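Local atomic coordinates of 190aa long hypothetical protein (Pyrococcus horikoshii, PDB entry 2DDZ), a protein that is of unknown function, belongs to the DUF366 family in the clan of class II tRNA synthetase-like folds, and assembles as a hexamer. Residues I72-W77 and P129-I134; L138-V143 and G153-G158; E5-K10 and S36-R41; D15-A20 and N45-E50. One frame throughout, in Å; residues are numbered along the deposited sequence.

Contacts 1 and 3 are the buried pair, and both build the mixed sheet: contact 1 joins two antiparallel strands, contact 3 two parallel ones. They are stitched together directly, because strands 36-45 and 68-75 are neighbours and Glu74 N lies 3.0 Å from Ser36 O. Contacts 2 and 4 are partly buried loop contacts. Each puts a lysine-carboxylate salt bridge beside backbone bonds, whereas the sheet contacts rely on regular backbone pairing and mostly apolar side chains, Glu74, Ser131 and Lys133 excepted. Contact 2 takes up strand 131-139 where contact 1 leaves it, their centres about 28 Å apart. Contacts 3 and 4 alternate along the chain, and Lys133 of contact 1 reaches Ala20 O of contact 4.

Contact 1. Residues I72-W77 and P129-I134; sequences ILELFW and PVSIKI
The Glu74 side chain lies against the bent chain of Lys133, its CG 3.4 Å from Lys133 CD, where two antiparallel strands of the mixed sheet run side by side (axes 4.7 Å apart, 166° between directions). Leu73-Ile134 and Leu75-Ile132 are hydrogen-bonded pairs, and Glu74-Lys133 is the non-hydrogen-bonded pair between them. The bond from Leu73 N to Ile134 O is almost straight, 179° at the hydrogen.

The apolar pairs occupy the other face of the sheet, on which helix 81-100 packs through Leu87 and Leu91. On the Glu74 face, Lys133 turns back over its neighbour because CG stands anti to its carbonyl carbon (chi1 -78°) and the next three torsions bend as well. Its ammonium, 4.2 Å from Glu74 OE1, is beyond salt-bridge range; a water joins them, donating to OE1 and accepting from NZ, while the main partners of NZ are the carbonyl oxygens of Arg22 and Ala20. Glu74 OE2 also accepts from His24 N.

Next to the Leu75-Ile132 pair, Ser131 CB sits over one face of the Phe76 ring, 4.2 Å from its centroid. The hydroxyl on that carbon, Ser131 OG, donates to the anti lone pair of Glu74 OE2 at 2.8 Å.

Contact 2. Residues L138-V143 and G153-G158; sequences LNVKTV and GLEELG
Lys141 and Glu155 supply the ionic part of this contact between the end of strand 131-139 and the turn that precedes helix 161-184. Lys141 NZ meets Glu155 OE2 at 2.6 Å, on the syn lone pair. The glutamate is extended, while the lysine bends only at its last torsion (chi4 -54°), which folds its ammonium back toward the carboxylate. With an alanine in place of Lys141, Glu155 OE2 would probably be left without this charged mate and its carboxylate freer to turn.

Backbone bonds form the second group. Leu154 N donates to Asn139 O at 2.9 Å, a bent bond of 141° at the hydrogen, whereas Glu155 N reaches Val140 O at 3.1 Å nearly straight and in the carbonyl plane. Successive carbonyls thus receive successive amides at the start of 154-156, whose backbone angles are helical, and a type I turn from Glu155 to Gly158 overlaps them.

Close packing is the third. Gly153 CA approaches Asn139 O to 3.3 Å, and a side chain at this glycine would run into Val140 O. Thr142 CG2 covers Gly153 N from 3.4 Å, and Val140 CG1 lies 3.5 Å from Glu155 OE2.

Around the turn, Val140 and Leu154 both pack on Val69 of strand 68-75, Val140 and Glu155 touch Arg41 of strand 36-45, and Leu138 and Val140 rest against Phe164 and Pro161 of helix 161-184.

Contact 3. Residues E5-K10 and S36-R41; sequences ELLIIK and SLVVFR
Ser36 pairs with Glu5 at the start of the register, Ser36 CB lying 3.9 Å from Glu5 CB, and Ser36 CA also approaches Glu5 O. One residue on, Leu37 N donates to Glu5 O at 3.0 Å, and Leu37 O accepts from Leu7 N at the same length. The Leu37 side chain lies beside that of Leu6, both pointing the same way: Leu6 CD1 comes 4.0 Å from Leu37 CG.

Val38 turns to the face shared with Leu7. Its CG1, held anti to the backbone N (chi1 180°), meets Ile9 CD1 at 4.1 Å, the two side chains crossing at a slant. This parallel pairing, with strand axes 4.7 Å apart and only 7° between directions, joins the two strands of a beta-alpha-beta unit whose helix 25-30 covers the Leu7 and Val38 face through Phe30 and Ala26.

Val39 turns both its backbone groups toward 5-10. Its N donates to Leu7 O, and its O takes Ile9 N at 2.8 Å with the donor nearly on the carbonyl axis (177°). On the face of Leu6 and Leu37, where helix 161-184 packs with Met165 and Ala169, Ile8 CD1 presses on Val39 CB at 3.2 Å, tighter than usual van der Waals contact. Phe40 offers CB to Ile9 CB at 4.1 Å, while its ring stacks on that of His70 in strand 68-75.

Contact 4. Residues D15-A20 and N45-E50; sequences DYDGSA and NVKVEE
The Tyr16 ring meets Val46 obliquely, CE2 standing 4.0 Å from Val46 CG2 with the two side chains pointing the same way. Over the centre of one ring face lies Gly18 N, 3.5 Å above the plane, and Ala20 CB sits at the edge; the ring also stacks with His135. A second flat group, the Asp17 carboxylate, is held at both oxygens, which CG presents by standing between backbone N and carbonyl carbon (chi1 68°). Ser19 OG donates to Asp17 OD1 at 2.8 Å on the syn side, and Lys47 NZ reaches Asp17 OD2 at 2.7 Å on the anti side, 16° out of the carboxylate plane.

The backbones of the two loops, one preceding helix 25-30 and the other helix 54-59, add two bonds. Asn45 N donates to Tyr16 O at 3.0 Å, whereas Lys47 N approaches Asp17 O from above the carbonyl plane, 41° out of it. A side chain at Gly18 would clash with Val46 CG1 and Glu50 CB.

Replacing Asp17 by an alanine would probably strand the Lys47 ammonium without its counter-charge and release the Ser19 hydroxyl from its acceptor.

Glu50 adds a second acid: OE1 lies 3.3 Å from Ser19 CA, while OE2 forms a salt bridge with Arg22. Each acid thus has its own base, which probably eases the repulsion between Asp17 OD2 and Glu50 OE2, 5.7 Å apart.

Contact 1. Residues I72-W77 and P129-I134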
loop_
_atom_site.group_PDB
_atom_site.type_symbol
_atom_site.label_atom_id
_atom_site.label_comp_id
_atom_site.label_asym_id
_atom_site.label_seq_id
_atom_site.Cartn_x
_atom_site.Cartn_y
_atom_site.Cartn_z
ATOM N N ILE E 72 -18.724 15.307 8.852
ATOM C CA ILE E 72 -18.464 14.172 7.995
ATOM C C ILE E 72 -17.251 14.475 7.160
ATOM O O ILE E 72 -17.247 15.382 6.331
ATOM C CB ILE E 72 -19.657 13.853 7.110
ATOM C CG1 ILE E 72 -20.713 13.159 7.961
ATOM C CG2 ILE E 72 -19.238 12.956 5.948
ATOM C CD1 ILE E 72 -22.041 13.252 7.354
ATOM N N LEU E 73 -16.211 13.700 7.412
ATOM C CA LEU E 73 -14.955 13.863 6.736
ATOM C C LEU E 73 -14.625 12.712 5.792
ATOM O O LEU E 73 -14.852 11.543 6.118
ATOM C CB LEU E 73 -13.864 14.011 7.788
ATOM C CG LEU E 73 -12.431 14.126 7.287
ATOM C CD1 LEU E 73 -12.295 15.369 6.424
ATOM C CD2 LEU E 73 -11.494 14.183 8.478
ATOM N N GLU E 74 -14.120 13.052 4.606
ATOM C CA GLU E 74 -13.702 12.045 3.639
ATOM C C GLU E 74 -12.361 12.448 3.038
ATOM O O GLU E 74 -12.185 13.553 2.541
ATOM C CB GLU E 74 -14.732 11.837 2.526
ATOM C CG GLU E 74 -14.390 10.628 1.635
ATOM C CD GLU E 74 -15.594 10.086 0.865
ATOM O OE1 GLU E 74 -16.511 10.870 0.558
ATOM O OE2 GLU E 74 -15.618 8.878 0.542
ATOM N N LEU E 75 -11.408 11.532 3.123
ATOM C CA LEU E 75 -10.072 11.763 2.612
ATOM C C LEU E 75 -9.656 10.628 1.689
ATOM O O LEU E 75 -9.625 9.454 2.074
ATOM C CB LEU E 75 -9.076 11.881 3.775
ATOM C CG LEU E 75 -9.329 13.032 4.750
ATOM C CD1 LEU E 75 -8.256 13.052 5.805
ATOM C CD2 LEU E 75 -9.343 14.351 3.988
ATOM N N PHE E 76 -9.328 10.992 0.463
ATOM C CA PHE E 76 -8.914 10.020 -0.514
ATOM C C PHE E 76 -7.416 9.787 -0.412
ATOM O O PHE E 76 -6.631 10.174 -1.276
ATOM C CB PHE E 76 -9.333 10.493 -1.902
ATOM C CG PHE E 76 -10.823 10.589 -2.061
ATOM C CD1 PHE E 76 -11.514 11.718 -1.623
ATOM C CD2 PHE E 76 -11.546 9.520 -2.600
ATOM C CE1 PHE E 76 -12.912 11.781 -1.721
ATOM C CE2 PHE E 76 -12.945 9.573 -2.707
ATOM C CZ PHE E 76 -13.628 10.703 -2.266
ATOM N N TRP E 77 -7.040 9.165 0.691
ATOM C CA TRP E 77 -5.660 8.835 0.982
ATOM C C TRP E 77 -5.643 7.329 0.975
ATOM O O TRP E 77 -6.628 6.710 0.590
ATOM C CB TRP E 77 -5.290 9.361 2.370
ATOM C CG TRP E 77 -5.434 10.851 2.493
ATOM C CD1 TRP E 77 -5.786 11.731 1.502
ATOM C CD2 TRP E 77 -5.171 11.644 3.655
ATOM N NE1 TRP E 77 -5.750 13.018 1.976
ATOM C CE2 TRP E 77 -5.376 12.994 3.294
ATOM C CE3 TRP E 77 -4.779 11.345 4.966
ATOM C CZ2 TRP E 77 -5.198 14.046 4.199
ATOM C CZ3 TRP E 77 -4.604 12.389 5.864
ATOM C CH2 TRP E 77 -4.813 13.723 5.475
ATOM N N PRO E 129 -13.292 0.974 0.341
ATOM C CA PRO E 129 -12.222 0.539 -0.554
ATOM C C PRO E 129 -11.411 1.688 -1.156
ATOM O O PRO E 129 -10.269 1.482 -1.552
ATOM C CB PRO E 129 -12.972 -0.263 -1.615
ATOM C CG PRO E 129 -14.143 -0.828 -0.839
ATOM C CD PRO E 129 -14.583 0.371 -0.040
ATOM N N VAL E 130 -11.977 2.895 -1.215
ATOM C CA VAL E 130 -11.260 4.020 -1.824
ATOM C C VAL E 130 -11.041 5.272 -0.976
ATOM O O VAL E 130 -10.580 6.289 -1.494
ATOM C CB VAL E 130 -11.964 4.497 -3.097
ATOM C CG1 VAL E 130 -12.231 3.320 -4.010
ATOM C CG2 VAL E 130 -13.258 5.216 -2.732
ATOM N N SER E 131 -11.368 5.232 0.310
ATOM C CA SER E 131 -11.182 6.433 1.105
ATOM C C SER E 131 -11.309 6.237 2.615
ATOM O O SER E 131 -11.739 5.185 3.092
ATOM C CB SER E 131 -12.202 7.486 0.662
ATOM O OG SER E 131 -13.490 7.116 1.114
ATOM N N ILE E 132 -10.931 7.284 3.350
ATOM C CA ILE E 132 -11.021 7.313 4.804
ATOM C C ILE E 132 -12.295 8.098 5.100
ATOM O O ILE E 132 -12.532 9.150 4.498
ATOM C CB ILE E 132 -9.837 8.071 5.446
ATOM C CG1 ILE E 132 -8.586 7.188 5.482
ATOM C CG2 ILE E 132 -10.207 8.520 6.843
ATOM C CD1 ILE E 132 -8.074 6.822 4.117
ATOM N N LYS E 133 -13.105 7.585 6.022
ATOM C CA LYS E 133 -14.357 8.220 6.397
ATOM C C LYS E 133 -14.469 8.388 7.895
ATOM O O LYS E 133 -14.383 7.415 8.643
ATOM C CB LYS E 133 -15.546 7.395 5.892
ATOM C CG LYS E 133 -15.822 7.592 4.425
ATOM C CD LYS E 133 -16.081 9.066 4.132
ATOM C CE LYS E 133 -17.331 9.606 4.855
ATOM N NZ LYS E 133 -18.559 9.609 3.997
ATOM N N ILE E 134 -14.689 9.628 8.324
ATOM C CA ILE E 134 -14.804 9.963 9.743
ATOM C C ILE E 134 -16.070 10.735 10.115
ATOM O O ILE E 134 -16.484 11.640 9.402
ATOM C CB ILE E 134 -13.615 10.859 10.209
ATOM C CG1 ILE E 134 -12.275 10.170 9.960
ATOM C CG2 ILE E 134 -13.774 11.214 11.675
ATOM C CD1 ILE E 134 -12.337 8.684 10.093
HETATM O O HOH W 1 -18.321 12.139 1.952
HETATM O O HOH W 2 -7.528 6.494 -2.336
#

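Contact 2. Residues L138-V143 and G153-G158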
loop_
_atom_site.group_PDB
_atom_site.type_symbol
_atom_site.label_atom_id
_atom_site.label_comp_id
_atom_site.label_asym_id
_atom_site.label_seq_id
_atom_site.Cartn_x
_atom_site.Cartn_y
_atom_site.Cartn_z
ATOM N N LEU E 138 -21.515 16.264 18.024
ATOM C CA LEU E 138 -21.500 16.954 19.307
ATOM C C LEU E 138 -22.938 17.272 19.676
ATOM O O LEU E 138 -23.662 17.885 18.886
ATOM C CB LEU E 138 -20.694 18.255 19.226
ATOM C CG LEU E 138 -19.231 18.186 18.772
ATOM C CD1 LEU E 138 -18.637 19.583 18.844
ATOM C CD2 LEU E 138 -18.430 17.220 19.657
ATOM N N ASN E 139 -23.354 16.842 20.866
ATOM C CA ASN E 139 -24.715 17.108 21.338
ATOM C C ASN E 139 -24.932 18.620 21.440
ATOM O O ASN E 139 -24.081 19.337 21.974
ATOM C CB ASN E 139 -24.952 16.523 22.739
ATOM C CG ASN E 139 -24.851 15.007 22.789
ATOM O OD1 ASN E 139 -25.544 14.299 22.064
ATOM N ND2 ASN E 139 -23.993 14.504 23.673
ATOM N N VAL E 140 -26.051 19.099 20.904
ATOM C CA VAL E 140 -26.401 20.512 21.024
ATOM C C VAL E 140 -27.194 20.533 22.350
ATOM O O VAL E 140 -26.923 21.339 23.243
ATOM C CB VAL E 140 -27.304 20.983 19.872
ATOM C CG1 VAL E 140 -27.780 22.409 20.135
ATOM C CG2 VAL E 140 -26.533 20.925 18.556
ATOM N N LYS E 141 -28.149 19.605 22.444
ATOM C CA LYS E 141 -28.988 19.399 23.614
ATOM C C LYS E 141 -28.770 17.928 24.025
ATOM O O LYS E 141 -28.173 17.142 23.266
ATOM C CB LYS E 141 -30.481 19.571 23.282
ATOM C CG LYS E 141 -30.866 20.828 22.506
ATOM C CD LYS E 141 -32.348 20.783 22.070
ATOM C CE LYS E 141 -32.688 21.863 21.036
ATOM N NZ LYS E 141 -32.305 23.227 21.498
ATOM N N THR E 142 -29.240 17.544 25.210
ATOM C CA THR E 142 -29.099 16.157 25.639
ATOM C C THR E 142 -30.479 15.511 25.599
ATOM O O THR E 142 -30.716 14.479 26.221
ATOM C CB THR E 142 -28.530 16.064 27.061
ATOM O OG1 THR E 142 -29.466 16.632 27.991
ATOM C CG2 THR E 142 -27.190 16.803 27.156
ATOM N N VAL E 143 -31.384 16.142 24.860
ATOM C CA VAL E 143 -32.740 15.618 24.701
ATOM C C VAL E 143 -32.680 14.518 23.642
ATOM O O VAL E 143 -31.897 14.602 22.696
ATOM C CB VAL E 143 -33.743 16.729 24.222
ATOM C CG1 VAL E 143 -35.084 16.103 23.826
ATOM C CG2 VAL E 143 -33.977 17.752 25.335
ATOM N N GLY E 153 -24.570 18.877 26.524
ATOM C CA GLY E 153 -24.699 19.503 25.213
ATOM C C GLY E 153 -24.024 20.866 25.120
ATOM O O GLY E 153 -23.572 21.408 26.128
ATOM N N LEU E 154 -23.960 21.432 23.916
ATOM C CA LEU E 154 -23.320 22.728 23.719
ATOM C C LEU E 154 -24.093 23.860 24.391
ATOM O O LEU E 154 -23.502 24.802 24.919
ATOM C CB LEU E 154 -23.153 23.018 22.223
ATOM C CG LEU E 154 -22.141 22.172 21.439
ATOM C CD1 LEU E 154 -22.269 22.504 19.965
ATOM C CD2 LEU E 154 -20.725 22.443 21.933
ATOM N N GLU E 155 -25.418 23.770 24.373
ATOM C CA GLU E 155 -26.250 24.796 25.000
ATOM C C GLU E 155 -25.919 24.962 26.482
ATOM O O GLU E 155 -25.601 26.062 26.923
ATOM C CB GLU E 155 -27.729 24.452 24.805
ATOM C CG GLU E 155 -28.266 24.915 23.455
ATOM C CD GLU E 155 -29.663 24.420 23.189
ATOM O OE1 GLU E 155 -30.372 24.136 24.181
ATOM O OE2 GLU E 155 -30.046 24.327 21.997
ATOM N N GLU E 156 -25.980 23.869 27.241
ATOM C CA GLU E 156 -25.666 23.920 28.666
ATOM C C GLU E 156 -24.280 24.536 28.914
ATOM O O GLU E 156 -24.022 25.086 29.982
ATOM C CB GLU E 156 -25.717 22.512 29.272
ATOM C CG GLU E 156 -25.477 22.498 30.778
ATOM C CD GLU E 156 -25.642 21.127 31.410
ATOM O OE1 GLU E 156 -26.132 20.197 30.728
ATOM O OE2 GLU E 156 -25.287 20.986 32.600
ATOM N N LEU E 157 -23.389 24.437 27.932
ATOM C CA LEU E 157 -22.052 25.005 28.081
ATOM C C LEU E 157 -22.057 26.477 27.661
ATOM O O LEU E 157 -21.035 27.164 27.744
ATOM C CB LEU E 157 -21.035 24.232 27.230
ATOM C CG LEU E 157 -20.792 22.749 27.528
ATOM C CD1 LEU E 157 -19.827 22.205 26.491
ATOM C CD2 LEU E 157 -20.234 22.548 28.937
ATOM N N GLY E 158 -23.210 26.953 27.204
ATOM C CA GLY E 158 -23.321 28.337 26.787
ATOM C C GLY E 158 -22.621 28.647 25.476
ATOM O O GLY E 158 -22.129 29.760 25.269
#

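Contact 3. Residues E5-K10 and S36-R41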
loop_
_atom_site.group_PDB
_atom_site.type_symbol
_atom_site.label_atom_id
_atom_site.label_comp_id
_atom_site.label_asym_id
_atom_site.label_seq_id
_atom_site.Cartn_x
_atom_site.Cartn_y
_atom_site.Cartn_z
ATOM N N GLU E 5 -11.653 20.892 0.623
ATOM C CA GLU E 5 -13.030 21.436 0.506
ATOM C C GLU E 5 -13.836 21.465 1.807
ATOM O O GLU E 5 -13.788 20.520 2.591
ATOM C CB GLU E 5 -13.840 20.617 -0.500
ATOM C CG GLU E 5 -13.558 20.886 -1.964
ATOM C CD GLU E 5 -14.258 22.127 -2.482
ATOM O OE1 GLU E 5 -15.479 22.281 -2.247
ATOM O OE2 GLU E 5 -13.586 22.946 -3.140
ATOM N N LEU E 6 -14.597 22.541 2.004
ATOM C CA LEU E 6 -15.419 22.704 3.197
ATOM C C LEU E 6 -16.829 23.186 2.863
ATOM O O LEU E 6 -17.016 24.064 2.025
ATOM C CB LEU E 6 -14.775 23.700 4.163
ATOM C CG LEU E 6 -15.634 24.116 5.367
ATOM C CD1 LEU E 6 -15.965 22.907 6.234
ATOM C CD2 LEU E 6 -14.886 25.143 6.184
ATOM N N LEU E 7 -17.819 22.598 3.527
ATOM C CA LEU E 7 -19.211 22.967 3.321
ATOM C C LEU E 7 -19.985 22.920 4.630
ATOM O O LEU E 7 -20.130 21.857 5.232
ATOM C CB LEU E 7 -19.888 22.029 2.318
ATOM C CG LEU E 7 -21.399 22.270 2.134
ATOM C CD1 LEU E 7 -21.621 23.674 1.554
ATOM C CD2 LEU E 7 -22.012 21.209 1.206
ATOM N N ILE E 8 -20.471 24.080 5.068
ATOM C CA ILE E 8 -21.270 24.169 6.283
ATOM C C ILE E 8 -22.704 24.410 5.823
ATOM O O ILE E 8 -22.980 25.426 5.200
ATOM C CB ILE E 8 -20.861 25.362 7.170
ATOM C CG1 ILE E 8 -19.352 25.387 7.405
ATOM C CG2 ILE E 8 -21.557 25.260 8.518
ATOM C CD1 ILE E 8 -18.832 24.179 8.136
ATOM N N ILE E 9 -23.608 23.478 6.113
ATOM C CA ILE E 9 -25.011 23.630 5.713
ATOM C C ILE E 9 -25.756 24.432 6.795
ATOM O O ILE E 9 -26.171 23.889 7.813
ATOM C CB ILE E 9 -25.665 22.250 5.501
ATOM C CG1 ILE E 9 -24.901 21.516 4.397
ATOM C CG2 ILE E 9 -27.143 22.405 5.117
ATOM C CD1 ILE E 9 -25.301 20.078 4.227
ATOM N N LYS E 10 -25.911 25.727 6.525
ATOM C CA LYS E 10 -26.556 26.666 7.424
ATOM C C LYS E 10 -28.055 26.929 7.146
ATOM O O LYS E 10 -28.819 27.223 8.064
ATOM C CB LYS E 10 -25.793 27.989 7.358
ATOM C CG LYS E 10 -24.288 27.803 7.410
ATOM C CD LYS E 10 -23.522 29.041 7.010
ATOM C CE LYS E 10 -22.057 28.844 7.360
ATOM N NZ LYS E 10 -21.216 30.000 6.978
ATOM N N SER E 36 -12.839 16.304 1.625
ATOM C CA SER E 36 -13.835 17.249 2.111
ATOM C C SER E 36 -14.352 17.062 3.536
ATOM O O SER E 36 -14.280 15.981 4.133
ATOM C CB SER E 36 -15.040 17.277 1.167
ATOM O OG SER E 36 -15.788 16.079 1.254
ATOM N N LEU E 37 -14.886 18.158 4.064
ATOM C CA LEU E 37 -15.474 18.195 5.383
ATOM C C LEU E 37 -16.826 18.882 5.189
ATOM O O LEU E 37 -16.896 19.982 4.643
ATOM C CB LEU E 37 -14.587 18.992 6.344
ATOM C CG LEU E 37 -15.192 19.298 7.724
ATOM C CD1 LEU E 37 -15.546 18.014 8.481
ATOM C CD2 LEU E 37 -14.200 20.122 8.506
ATOM N N VAL E 38 -17.891 18.200 5.598
ATOM C CA VAL E 38 -19.248 18.723 5.495
ATOM C C VAL E 38 -19.803 18.823 6.909
ATOM O O VAL E 38 -19.861 17.835 7.634
ATOM C CB VAL E 38 -20.158 17.785 4.678
ATOM C CG1 VAL E 38 -21.572 18.372 4.597
ATOM C CG2 VAL E 38 -19.582 17.583 3.284
ATOM N N VAL E 39 -20.214 20.024 7.294
ATOM C CA VAL E 39 -20.743 20.262 8.631
ATOM C C VAL E 39 -22.201 20.649 8.572
ATOM O O VAL E 39 -22.593 21.538 7.818
ATOM C CB VAL E 39 -19.941 21.365 9.325
ATOM C CG1 VAL E 39 -20.460 21.597 10.726
ATOM C CG2 VAL E 39 -18.462 20.972 9.343
ATOM N N PHE E 40 -23.008 19.960 9.366
ATOM C CA PHE E 40 -24.429 20.237 9.419
ATOM C C PHE E 40 -24.988 20.003 10.817
ATOM O O PHE E 40 -24.269 19.599 11.738
ATOM C CB PHE E 40 -25.185 19.369 8.413
ATOM C CG PHE E 40 -24.905 17.897 8.542
ATOM C CD1 PHE E 40 -23.656 17.387 8.201
ATOM C CD2 PHE E 40 -25.891 17.017 8.985
ATOM C CE1 PHE E 40 -23.397 16.009 8.264
ATOM C CE2 PHE E 40 -25.645 15.629 9.054
ATOM C CZ PHE E 40 -24.392 15.127 8.701
ATOM N N ARG E 41 -26.282 20.267 10.969
ATOM C CA ARG E 41 -26.962 20.094 12.239
ATOM C C ARG E 41 -28.270 19.340 12.015
ATOM O O ARG E 41 -28.904 19.463 10.962
ATOM C CB ARG E 41 -27.226 21.459 12.884
ATOM C CG ARG E 41 -27.780 21.406 14.301
ATOM C CD ARG E 41 -28.005 22.824 14.838
ATOM N NE ARG E 41 -28.626 22.857 16.164
ATOM C CZ ARG E 41 -28.974 23.971 16.808
ATOM N NH1 ARG E 41 -28.767 25.159 16.254
ATOM N NH2 ARG E 41 -29.530 23.900 18.010
#

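Contact 4. Residues D15-A20 and N45-E50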
loop_
_atom_site.group_PDB
_atom_site.type_symbol
_atom_site.label_atom_id
_atom_site.label_comp_id
_atom_site.label_asym_id
_atom_site.label_seq_id
_atom_site.Cartn_x
_atom_site.Cartn_y
_atom_site.Cartn_z
ATOM N N ASP E 15 -30.524 15.245 8.937
ATOM C CA ASP E 15 -30.418 14.236 9.990
ATOM C C ASP E 15 -29.393 13.140 9.676
ATOM O O ASP E 15 -29.261 12.685 8.538
ATOM C CB ASP E 15 -31.787 13.599 10.272
ATOM C CG ASP E 15 -32.852 14.630 10.661
ATOM O OD1 ASP E 15 -32.553 15.529 11.476
ATOM O OD2 ASP E 15 -33.991 14.533 10.151
ATOM N N TYR E 16 -28.668 12.718 10.703
ATOM C CA TYR E 16 -27.658 11.677 10.555
ATOM C C TYR E 16 -28.216 10.319 10.978
ATOM O O TYR E 16 -28.506 10.099 12.153
ATOM C CB TYR E 16 -26.440 12.018 11.417
ATOM C CG TYR E 16 -25.316 11.013 11.324
ATOM C CD1 TYR E 16 -24.606 10.844 10.137
ATOM C CD2 TYR E 16 -24.966 10.225 12.423
ATOM C CE1 TYR E 16 -23.576 9.911 10.045
ATOM C CE2 TYR E 16 -23.941 9.293 12.346
ATOM C CZ TYR E 16 -23.251 9.141 11.153
ATOM O OH TYR E 16 -22.246 8.217 11.051
ATOM N N ASP E 17 -28.382 9.412 10.024
ATOM C CA ASP E 17 -28.878 8.081 10.350
ATOM C C ASP E 17 -27.745 7.070 10.126
ATOM O O ASP E 17 -27.970 5.852 10.064
ATOM C CB ASP E 17 -30.105 7.739 9.493
ATOM C CG ASP E 17 -29.777 7.568 8.023
ATOM O OD1 ASP E 17 -28.917 8.305 7.499
ATOM O OD2 ASP E 17 -30.402 6.699 7.382
ATOM N N GLY E 18 -26.526 7.607 10.030
ATOM C CA GLY E 18 -25.337 6.802 9.824
ATOM C C GLY E 18 -24.895 6.623 8.378
ATOM O O GLY E 18 -23.710 6.389 8.122
ATOM N N SER E 19 -25.823 6.743 7.429
ATOM C CA SER E 19 -25.490 6.537 6.018
ATOM C C SER E 19 -24.571 7.589 5.402
ATOM O O SER E 19 -24.085 7.413 4.286
ATOM C CB SER E 19 -26.769 6.403 5.168
ATOM O OG SER E 19 -27.502 7.618 5.123
ATOM N N ALA E 20 -24.319 8.678 6.116
ATOM C CA ALA E 20 -23.432 9.706 5.589
ATOM C C ALA E 20 -21.972 9.263 5.710
ATOM O O ALA E 20 -21.075 9.896 5.160
ATOM C CB ALA E 20 -23.654 11.021 6.324
ATOM N N ASN E 45 -30.059 9.428 14.660
ATOM C CA ASN E 45 -30.703 8.154 14.921
ATOM C C ASN E 45 -30.080 7.157 13.954
ATOM O O ASN E 45 -30.546 6.970 12.824
ATOM C CB ASN E 45 -32.213 8.263 14.724
ATOM C CG ASN E 45 -32.937 6.985 15.097
ATOM O OD1 ASN E 45 -32.466 6.213 15.935
ATOM N ND2 ASN E 45 -34.090 6.759 14.486
ATOM N N VAL E 46 -29.007 6.522 14.413
ATOM C CA VAL E 46 -28.257 5.581 13.591
ATOM C C VAL E 46 -28.907 4.234 13.393
ATOM O O VAL E 46 -29.151 3.514 14.351
ATOM C CB VAL E 46 -26.835 5.331 14.165
ATOM C CG1 VAL E 46 -26.034 4.456 13.203
ATOM C CG2 VAL E 46 -26.125 6.648 14.403
ATOM N N LYS E 47 -29.169 3.900 12.135
ATOM C CA LYS E 47 -29.753 2.616 11.788
ATOM C C LYS E 47 -28.713 1.521 12.050
ATOM O O LYS E 47 -27.535 1.671 11.716
ATOM C CB LYS E 47 -30.146 2.599 10.310
ATOM C CG LYS E 47 -31.287 3.532 9.945
ATOM C CD LYS E 47 -31.604 3.420 8.461
ATOM C CE LYS E 47 -32.817 4.250 8.070
ATOM N NZ LYS E 47 -32.656 5.701 8.373
ATOM N N VAL E 48 -29.158 0.423 12.649
ATOM C CA VAL E 48 -28.282 -0.693 12.958
ATOM C C VAL E 48 -27.494 -1.192 11.742
ATOM O O VAL E 48 -26.367 -1.670 11.882
ATOM C CB VAL E 48 -29.096 -1.848 13.575
ATOM C CG1 VAL E 48 -28.274 -3.124 13.612
ATOM C CG2 VAL E 48 -29.506 -1.468 14.983
ATOM N N GLU E 49 -28.077 -1.069 10.554
ATOM C CA GLU E 49 -27.416 -1.516 9.335
ATOM C C GLU E 49 -26.375 -0.502 8.889
ATOM O O GLU E 49 -25.599 -0.757 7.967
ATOM C CB GLU E 49 -28.437 -1.723 8.210
ATOM C CG GLU E 49 -29.381 -0.545 8.011
ATOM C CD GLU E 49 -30.685 -0.703 8.776
ATOM O OE1 GLU E 49 -30.674 -1.301 9.875
ATOM O OE2 GLU E 49 -31.724 -0.221 8.278
ATOM N N GLU E 50 -26.365 0.653 9.540
ATOM C CA GLU E 50 -25.406 1.695 9.205
ATOM C C GLU E 50 -24.357 1.858 10.307
ATOM O O GLU E 50 -23.406 2.624 10.153
ATOM C CB GLU E 50 -26.127 3.029 8.980
ATOM C CG GLU E 50 -27.117 3.043 7.816
ATOM C CD GLU E 50 -26.448 2.933 6.452
ATOM O OE1 GLU E 50 -25.258 3.296 6.326
ATOM O OE2 GLU E 50 -27.122 2.499 5.498
HETATM O O HOH W 3 -22.403 5.305 10.810
#